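Local coordinates for protein adenosine deaminase 1 (PDB 3RYS) that probably catalyses the zinc-dependent hydrolytic deamination of adenine to hypoxanthine, releasing ammonium, in purine salvage, at residues V95-S109 with G133-M146. Residues are numbered along the deposited sequence; the frame is centred on the assembly and turned at random.
Sequences VRHAEIMMDPQAHTS and GVSTLLIAAFLRDM
Strands 97-102 and 135-143 run parallel, their axes 4.7 Å apart at closest and crossing at -33°, with bridges from H97–S135 to M102–A140. They are neighbours in the TIM-barrel fold of the adenosine deaminase family, joined by a chiefly helical beta-alpha-beta connection whose helix 114-125 covers I100, M102 and T136. A98 and I100 each bond through both N and O to residues flanking their bridge partners, as parallel strands require; A98 N reaches S135 O at 2.8 Å and I100 N reaches L137 O at 2.8 Å, both nearly straight. On the face turned from helix 114-125, inside the barrel, lie H97, E99 and M101 with S135, L137 and I139. There the CG of E99 lies alongside the CB of L137 at 3.7 Å, while the E99 carboxylate pairs with R220. Further along, M101 CG meets I139 CG2 at 3.6 Å, and the M101 side chain comes close to the zinc ligands H21 and H199. Next to the adenine pocket, D103 OD2 hydrogen-bonds Y66 OH, and L143 CD2 packs against D103 CG at 3.8 Å. Past the last bridge, the side chain of Q105 supplies the acceptor for L143 N. With CG beside its backbone N (chi1 -69°) and the chain then extended, the Q105 side chain crosses that of F142 at about a right angle, amide and ring planes 65° apart, and OE1 accepts L143 N at 3.0 Å. One water binds Q105 N and donates to both Q105 OE1 and A141 O; a second accepts from Q105 NE2 and donates to L143 O at 2.7 Å.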
ATOM      1  N   VAL A  95       3.236   1.338  13.302  1.00 15.35           N
ATOM      2  CA  VAL A  95       1.955   1.163  12.618  1.00 14.82           C
ATOM      3  C   VAL A  95       0.864   0.724  13.600  1.00 14.46           C
ATOM      4  O   VAL A  95       0.929  -0.361  14.180  1.00 13.71           O
ATOM      5  CB  VAL A  95       2.057   0.149  11.452  1.00 14.54           C
ATOM      6  CG1 VAL A  95       0.715   0.001  10.745  1.00 13.49           C
ATOM      7  CG2 VAL A  95       3.127   0.572  10.462  1.00 12.70           C
ATOM      8  N   ARG A  96      -0.136   1.581  13.781  1.00 14.00           N
ATOM      9  CA  ARG A  96      -1.207   1.331  14.738  1.00 15.50           C
ATOM     10  C   ARG A  96      -2.437   0.776  14.028  1.00 14.80           C
ATOM     11  O   ARG A  96      -3.275   0.099  14.628  1.00 14.45           O
ATOM     12  CB  ARG A  96      -1.557   2.626  15.465  1.00 14.99           C
ATOM     13  CG  ARG A  96      -0.436   3.137  16.338  1.00 15.60           C
ATOM     14  CD  ARG A  96      -0.246   2.206  17.516  1.00 18.42           C
ATOM     15  NE  ARG A  96      -1.409   2.244  18.393  1.00 25.83           N
ATOM     16  CZ  ARG A  96      -1.888   1.194  19.049  1.00 27.09           C
ATOM     17  NH1 ARG A  96      -1.302   0.010  18.923  1.00 28.41           N
ATOM     18  NH2 ARG A  96      -2.959   1.325  19.824  1.00 22.17           N
ATOM     19  N   HIS A  97      -2.520   1.067  12.736  1.00 14.83           N
ATOM     20  CA  HIS A  97      -3.623   0.629  11.900  1.00 14.64           C
ATOM     21  C   HIS A  97      -3.089   0.403  10.491  1.00 15.36           C
ATOM     22  O   HIS A  97      -2.343   1.231   9.955  1.00 13.57           O
ATOM     23  CB  HIS A  97      -4.722   1.690  11.889  1.00 13.67           C
ATOM     24  CG  HIS A  97      -5.916   1.321  11.066  1.00 16.06           C
ATOM     25  ND1 HIS A  97      -6.076   1.731   9.758  1.00 15.24           N
ATOM     26  CD2 HIS A  97      -7.019   0.597  11.369  1.00 15.48           C
ATOM     27  CE1 HIS A  97      -7.220   1.267   9.291  1.00 13.74           C
ATOM     28  NE2 HIS A  97      -7.812   0.576  10.248  1.00 13.71           N
ATOM     29  N   ALA A  98      -3.467  -0.721   9.895  1.00 14.02           N
ATOM     30  CA  ALA A  98      -2.955  -1.090   8.586  1.00 12.72           C
ATOM     31  C   ALA A  98      -4.085  -1.490   7.653  1.00 13.89           C
ATOM     32  O   ALA A  98      -4.858  -2.399   7.957  1.00 14.26           O
ATOM     33  CB  ALA A  98      -1.948  -2.220   8.719  1.00 13.33           C
ATOM     34  N   GLU A  99      -4.192  -0.797   6.524  1.00 11.79           N
ATOM     35  CA  GLU A  99      -5.168  -1.171   5.508  1.00 12.96           C
ATOM     36  C   GLU A  99      -4.442  -1.812   4.333  1.00 13.73           C
ATOM     37  O   GLU A  99      -3.752  -1.144   3.563  1.00 13.73           O
ATOM     38  CB  GLU A  99      -6.034   0.024   5.104  1.00 14.77           C
ATOM     39  CG  GLU A  99      -6.994   0.432   6.220  1.00 16.41           C
ATOM     40  CD  GLU A  99      -7.839   1.648   5.895  1.00 15.32           C
ATOM     41  OE1 GLU A  99      -8.089   1.908   4.700  1.00 14.46           O
ATOM     42  OE2 GLU A  99      -8.262   2.334   6.849  1.00 13.52           O
ATOM     43  N   ILE A 100      -4.604  -3.125   4.218  1.00 14.24           N
ATOM     44  CA  ILE A 100      -3.695  -3.956   3.442  1.00 11.62           C
ATOM     45  C   ILE A 100      -4.262  -4.408   2.105  1.00 13.03           C
ATOM     46  O   ILE A 100      -5.364  -4.951   2.028  1.00 14.79           O
ATOM     47  CB  ILE A 100      -3.293  -5.189   4.265  1.00 12.91           C
ATOM     48  CG1 ILE A 100      -2.628  -4.743   5.570  1.00 14.06           C
ATOM     49  CG2 ILE A 100      -2.374  -6.098   3.467  1.00 12.20           C
ATOM     50  CD1 ILE A 100      -2.676  -5.779   6.672  1.00 15.00           C
ATOM     51  N   MET A 101      -3.493  -4.185   1.047  1.00 13.64           N
ATOM     52  CA  MET A 101      -3.883  -4.640  -0.281  1.00 12.09           C
ATOM     53  C   MET A 101      -3.394  -6.051  -0.586  1.00 12.49           C
ATOM     54  O   MET A 101      -2.415  -6.543  -0.018  1.00  9.66           O
ATOM     55  CB  MET A 101      -3.400  -3.671  -1.362  1.00 12.42           C
ATOM     56  CG  MET A 101      -4.449  -2.664  -1.794  1.00 13.35           C
ATOM     57  SD  MET A 101      -3.813  -1.491  -3.007  1.00 18.32           S
ATOM     58  CE  MET A 101      -2.914  -0.367  -1.947  1.00 15.47           C
ATOM     59  N   MET A 102      -4.094  -6.689  -1.509  1.00 13.86           N
ATOM     60  CA  MET A 102      -3.802  -8.047  -1.897  1.00 11.70           C
ATOM     61  C   MET A 102      -4.258  -8.185  -3.341  1.00 13.24           C
ATOM     62  O   MET A 102      -5.288  -7.625  -3.719  1.00 13.78           O
ATOM     63  CB  MET A 102      -4.567  -8.995  -0.984  1.00 12.48           C
ATOM     64  CG  MET A 102      -4.778 -10.389  -1.520  1.00 14.58           C
ATOM     65  SD  MET A 102      -5.934 -11.256  -0.442  1.00 32.15           S
ATOM     66  CE  MET A 102      -5.988 -12.848  -1.255  1.00 24.47           C
ATOM     67  N   ASP A 103      -3.481  -8.896  -4.152  1.00 11.54           N
ATOM     68  CA  ASP A 103      -3.828  -9.102  -5.553  1.00 10.93           C
ATOM     69  C   ASP A 103      -4.392 -10.502  -5.758  1.00 12.79           C
ATOM     70  O   ASP A 103      -3.659 -11.425  -6.122  1.00 13.66           O
ATOM     71  CB  ASP A 103      -2.607  -8.903  -6.459  1.00 13.26           C
ATOM     72  CG  ASP A 103      -2.003  -7.510  -6.347  1.00 14.99           C
ATOM     73  OD1 ASP A 103      -2.721  -6.571  -5.936  1.00 13.95           O
ATOM     74  OD2 ASP A 103      -0.804  -7.356  -6.681  1.00 14.82           O
ATOM     75  N   PRO A 104      -5.703 -10.663  -5.537  1.00 12.90           N
ATOM     76  CA  PRO A 104      -6.353 -11.968  -5.688  1.00 14.00           C
ATOM     77  C   PRO A 104      -5.945 -12.648  -6.996  1.00 14.93           C
ATOM     78  O   PRO A 104      -5.616 -13.834  -6.995  1.00 13.50           O
ATOM     79  CB  PRO A 104      -7.841 -11.609  -5.730  1.00 12.08           C
ATOM     80  CG  PRO A 104      -7.942 -10.319  -5.036  1.00 10.74           C
ATOM     81  CD  PRO A 104      -6.677  -9.585  -5.301  1.00  9.93           C
ATOM     82  N   GLN A 105      -5.960 -11.895  -8.095  1.00 10.67           N
ATOM     83  CA  GLN A 105      -5.681 -12.455  -9.413  1.00 13.11           C
ATOM     84  C   GLN A 105      -4.244 -12.959  -9.572  1.00 14.35           C
ATOM     85  O   GLN A 105      -3.994 -13.878 -10.344  1.00 14.81           O
ATOM     86  CB  GLN A 105      -5.991 -11.432 -10.506  1.00 13.21           C
ATOM     87  CG  GLN A 105      -7.463 -11.117 -10.685  1.00 11.55           C
ATOM     88  CD  GLN A 105      -7.680  -9.782 -11.365  1.00 12.32           C
ATOM     89  OE1 GLN A 105      -7.364  -8.735 -10.802  1.00 13.43           O
ATOM     90  NE2 GLN A 105      -8.222  -9.807 -12.579  1.00 11.91           N
ATOM     91  N   ALA A 106      -3.300 -12.358  -8.852  1.00 14.29           N
ATOM     92  CA  ALA A 106      -1.906 -12.764  -8.963  1.00 11.96           C
ATOM     93  C   ALA A 106      -1.695 -14.150  -8.367  1.00 14.60           C
ATOM     94  O   ALA A 106      -0.639 -14.756  -8.535  1.00 16.04           O
ATOM     95  CB  ALA A 106      -1.000 -11.755  -8.293  1.00 13.39           C
ATOM     96  N   HIS A 107      -2.712 -14.652  -7.676  1.00 13.45           N
ATOM     97  CA  HIS A 107      -2.642 -15.986  -7.098  1.00 15.73           C
ATOM     98  C   HIS A 107      -3.585 -16.966  -7.798  1.00 16.79           C
ATOM     99  O   HIS A 107      -3.242 -18.130  -7.994  1.00 17.82           O
ATOM    100  CB  HIS A 107      -2.907 -15.930  -5.593  1.00 13.84           C
ATOM    101  CG  HIS A 107      -2.147 -14.844  -4.899  1.00 13.30           C
ATOM    102  ND1 HIS A 107      -2.762 -13.740  -4.348  1.00 14.96           N
ATOM    103  CD2 HIS A 107      -0.819 -14.676  -4.698  1.00 10.43           C
ATOM    104  CE1 HIS A 107      -1.846 -12.945  -3.826  1.00 12.69           C
ATOM    105  NE2 HIS A 107      -0.659 -13.489  -4.027  1.00 13.64           N
ATOM    106  N   THR A 108      -4.762 -16.491  -8.189  1.00 13.99           N
ATOM    107  CA  THR A 108      -5.709 -17.338  -8.904  1.00 16.79           C
ATOM    108  C   THR A 108      -5.190 -17.658 -10.308  1.00 21.46           C
ATOM    109  O   THR A 108      -5.561 -18.680 -10.893  1.00 19.29           O
ATOM    110  CB  THR A 108      -7.119 -16.697  -8.987  1.00 17.35           C
ATOM    111  OG1 THR A 108      -7.056 -15.481  -9.743  1.00 17.00           O
ATOM    112  CG2 THR A 108      -7.660 -16.400  -7.592  1.00 13.66           C
ATOM    113  N   SER A 109      -4.335 -16.779 -10.836  1.00 18.28           N
ATOM    114  CA  SER A 109      -3.708 -16.981 -12.143  1.00 17.98           C
ATOM    115  C   SER A 109      -2.621 -18.037 -12.072  1.00 22.36           C
ATOM    116  O   SER A 109      -2.050 -18.414 -13.095  1.00 23.47           O
ATOM    117  CB  SER A 109      -3.081 -15.685 -12.662  1.00 16.43           C
ATOM    118  OG  SER A 109      -4.074 -14.746 -13.023  1.00 23.83           O
ATOM    119  N   GLY A 133      -1.423  -5.637  18.112  1.00 21.00           N
ATOM    120  CA  GLY A 133      -1.989  -4.345  18.449  1.00 19.11           C
ATOM    121  C   GLY A 133      -2.209  -3.464  17.232  1.00 22.25           C
ATOM    122  O   GLY A 133      -2.086  -2.240  17.309  1.00 23.43           O
ATOM    123  N   VAL A 134      -2.545  -4.086  16.106  1.00 17.90           N
ATOM    124  CA  VAL A 134      -2.778  -3.352  14.871  1.00 15.35           C
ATOM    125  C   VAL A 134      -4.180  -3.603  14.325  1.00 17.39           C
ATOM    126  O   VAL A 134      -4.535  -4.740  14.015  1.00 18.52           O
ATOM    127  CB  VAL A 134      -1.757  -3.752  13.791  1.00 15.37           C
ATOM    128  CG1 VAL A 134      -2.099  -3.096  12.469  1.00 13.29           C
ATOM    129  CG2 VAL A 134      -0.346  -3.387  14.225  1.00 17.50           C
ATOM    130  N   SER A 135      -4.973  -2.539  14.211  1.00 16.96           N
ATOM    131  CA  SER A 135      -6.268  -2.610  13.537  1.00 16.44           C
ATOM    132  C   SER A 135      -6.033  -2.850  12.055  1.00 15.91           C
ATOM    133  O   SER A 135      -5.090  -2.304  11.484  1.00 15.83           O
ATOM    134  CB  SER A 135      -7.032  -1.299  13.708  1.00 16.84           C
ATOM    135  OG  SER A 135      -7.402  -1.090  15.052  1.00 28.12           O
ATOM    136  N   THR A 136      -6.884  -3.646  11.420  1.00 15.55           N
ATOM    137  CA  THR A 136      -6.646  -3.987  10.021  1.00 16.80           C
ATOM    138  C   THR A 136      -7.893  -4.023   9.145  1.00 16.48           C
ATOM    139  O   THR A 136      -8.977  -4.385   9.600  1.00 16.49           O
ATOM    140  CB  THR A 136      -5.925  -5.340   9.888  1.00 14.38           C
ATOM    141  OG1 THR A 136      -6.731  -6.373  10.469  1.00 14.23           O
ATOM    142  CG2 THR A 136      -4.573  -5.290  10.580  1.00 14.65           C
ATOM    143  N   LEU A 137      -7.716  -3.637   7.883  1.00 15.55           N
ATOM    144  CA  LEU A 137      -8.741  -3.805   6.858  1.00 15.67           C
ATOM    145  C   LEU A 137      -8.132  -4.499   5.640  1.00 17.93           C
ATOM    146  O   LEU A 137      -6.986  -4.232   5.267  1.00 18.39           O
ATOM    147  CB  LEU A 137      -9.357  -2.458   6.456  1.00 13.56           C
ATOM    148  CG  LEU A 137     -10.443  -1.863   7.364  1.00 15.36           C
ATOM    149  CD1 LEU A 137     -11.456  -2.923   7.809  1.00 12.80           C
ATOM    150  CD2 LEU A 137      -9.837  -1.169   8.568  1.00 16.69           C
ATOM    151  N   LEU A 138      -8.894  -5.400   5.031  1.00 14.12           N
ATOM    152  CA  LEU A 138      -8.413  -6.105   3.853  1.00 13.93           C
ATOM    153  C   LEU A 138      -8.981  -5.483   2.583  1.00 15.41           C
ATOM    154  O   LEU A 138     -10.196  -5.336   2.435  1.00 16.16           O
ATOM    155  CB  LEU A 138      -8.768  -7.592   3.926  1.00 14.41           C
ATOM    156  CG  LEU A 138      -8.144  -8.476   2.843  1.00 14.30           C
ATOM    157  CD1 LEU A 138      -6.656  -8.167   2.691  1.00 13.48           C
ATOM    158  CD2 LEU A 138      -8.363  -9.950   3.143  1.00 11.22           C
ATOM    159  N   ILE A 139      -8.092  -5.112   1.671  1.00 13.89           N
ATOM    160  CA  ILE A 139      -8.501  -4.525   0.407  1.00 12.34           C
ATOM    161  C   ILE A 139      -8.075  -5.406  -0.753  1.00 11.18           C
ATOM    162  O   ILE A 139      -6.889  -5.664  -0.943  1.00 12.99           O
ATOM    163  CB  ILE A 139      -7.908  -3.122   0.225  1.00 14.23           C
ATOM    164  CG1 ILE A 139      -8.617  -2.134   1.147  1.00 13.50           C
ATOM    165  CG2 ILE A 139      -8.032  -2.659  -1.224  1.00 12.71           C
ATOM    166  CD1 ILE A 139      -8.220  -0.702   0.899  1.00 20.37           C
ATOM    167  N   ALA A 140      -9.049  -5.880  -1.521  1.00 13.48           N
ATOM    168  CA  ALA A 140      -8.753  -6.659  -2.715  1.00 11.99           C
ATOM    169  C   ALA A 140      -8.418  -5.716  -3.862  1.00 12.60           C
ATOM    170  O   ALA A 140      -9.247  -4.893  -4.264  1.00 12.05           O
ATOM    171  CB  ALA A 140      -9.925  -7.548  -3.077  1.00 11.76           C
ATOM    172  N   ALA A 141      -7.191  -5.819  -4.366  1.00 11.66           N
ATOM    173  CA  ALA A 141      -6.750  -4.990  -5.483  1.00 12.54           C
ATOM    174  C   ALA A 141      -6.750  -5.778  -6.789  1.00 11.81           C
ATOM    175  O   ALA A 141      -6.422  -6.966  -6.816  1.00  8.30           O
ATOM    176  CB  ALA A 141      -5.377  -4.407  -5.210  1.00 11.49           C
ATOM    177  N   PHE A 142      -7.114  -5.100  -7.873  1.00 13.50           N
ATOM    178  CA  PHE A 142      -7.251  -5.745  -9.171  1.00 11.36           C
ATOM    179  C   PHE A 142      -6.149  -5.331 -10.142  1.00  9.77           C
ATOM    180  O   PHE A 142      -5.718  -4.184 -10.152  1.00 11.36           O
ATOM    181  CB  PHE A 142      -8.647  -5.475  -9.736  1.00 12.47           C
ATOM    182  CG  PHE A 142      -9.752  -6.090  -8.913  1.00 16.19           C
ATOM    183  CD1 PHE A 142     -10.273  -7.332  -9.244  1.00 15.31           C
ATOM    184  CD2 PHE A 142     -10.249  -5.440  -7.793  1.00 16.57           C
ATOM    185  CE1 PHE A 142     -11.278  -7.906  -8.482  1.00 15.32           C
ATOM    186  CE2 PHE A 142     -11.253  -6.015  -7.027  1.00 15.58           C
ATOM    187  CZ  PHE A 142     -11.765  -7.249  -7.373  1.00 15.39           C
ATOM    188  N   LEU A 143      -5.680  -6.281 -10.943  1.00  9.76           N
ATOM    189  CA  LEU A 143      -4.583  -6.030 -11.874  1.00 12.69           C
ATOM    190  C   LEU A 143      -5.076  -5.306 -13.119  1.00 14.08           C
ATOM    191  O   LEU A 143      -5.740  -5.895 -13.970  1.00 16.23           O
ATOM    192  CB  LEU A 143      -3.903  -7.343 -12.258  1.00 11.54           C
ATOM    193  CG  LEU A 143      -3.537  -8.223 -11.058  1.00 15.35           C
ATOM    194  CD1 LEU A 143      -2.864  -9.516 -11.506  1.00 12.79           C
ATOM    195  CD2 LEU A 143      -2.651  -7.462 -10.082  1.00 12.55           C
ATOM    196  N   ARG A 144      -4.736  -4.029 -13.226  1.00 12.52           N
ATOM    197  CA  ARG A 144      -5.273  -3.183 -14.285  1.00 13.50           C
ATOM    198  C   ARG A 144      -4.852  -3.620 -15.686  1.00 14.52           C
ATOM    199  O   ARG A 144      -5.456  -3.200 -16.670  1.00 15.57           O
ATOM    200  CB  ARG A 144      -4.892  -1.720 -14.049  1.00 13.58           C
ATOM    201  CG  ARG A 144      -3.402  -1.440 -14.131  1.00 13.51           C
ATOM    202  CD  ARG A 144      -3.078  -0.105 -13.496  1.00 13.91           C
ATOM    203  NE  ARG A 144      -4.021   0.925 -13.921  1.00 16.18           N
ATOM    204  CZ  ARG A 144      -4.205   2.080 -13.291  1.00 14.98           C
ATOM    205  NH1 ARG A 144      -3.511   2.357 -12.196  1.00 13.62           N
ATOM    206  NH2 ARG A 144      -5.088   2.956 -13.749  1.00 13.81           N
ATOM    207  N   ASP A 145      -3.821  -4.457 -15.779  1.00 16.19           N
ATOM    208  CA  ASP A 145      -3.378  -4.971 -17.081  1.00 16.08           C
ATOM    209  C   ASP A 145      -3.981  -6.335 -17.407  1.00 14.27           C
ATOM    210  O   ASP A 145      -3.475  -7.067 -18.252  1.00 15.14           O
ATOM    211  CB  ASP A 145      -1.848  -5.007 -17.196  1.00 13.17           C
ATOM    212  CG  ASP A 145      -1.178  -5.659 -15.996  1.00 15.39           C
ATOM    213  OD1 ASP A 145      -1.881  -6.262 -15.155  1.00 13.81           O
ATOM    214  OD2 ASP A 145       0.063  -5.567 -15.898  1.00 15.57           O
ATOM    215  N   MET A 146      -5.059  -6.672 -16.712  1.00 15.11           N
ATOM    216  CA  MET A 146      -5.903  -7.789 -17.101  1.00 16.59           C
ATOM    217  C   MET A 146      -7.283  -7.225 -17.388  1.00 16.45           C
ATOM    218  O   MET A 146      -7.561  -6.067 -17.071  1.00 15.00           O
ATOM    219  CB  MET A 146      -5.979  -8.842 -16.000  1.00 16.41           C
ATOM    220  CG  MET A 146      -4.681  -9.584 -15.756  1.00 15.26           C
ATOM    221  SD  MET A 146      -4.961 -11.036 -14.725  1.00 17.93           S
ATOM    222  CE  MET A 146      -3.278 -11.513 -14.357  1.00 19.14           C
TER
HETATM  223  O   HOH W   1      -6.250  -8.980  -8.500  1.00 13.93           O
HETATM  224  O   HOH W   2      -8.168  -7.155 -13.983  1.00 15.39           O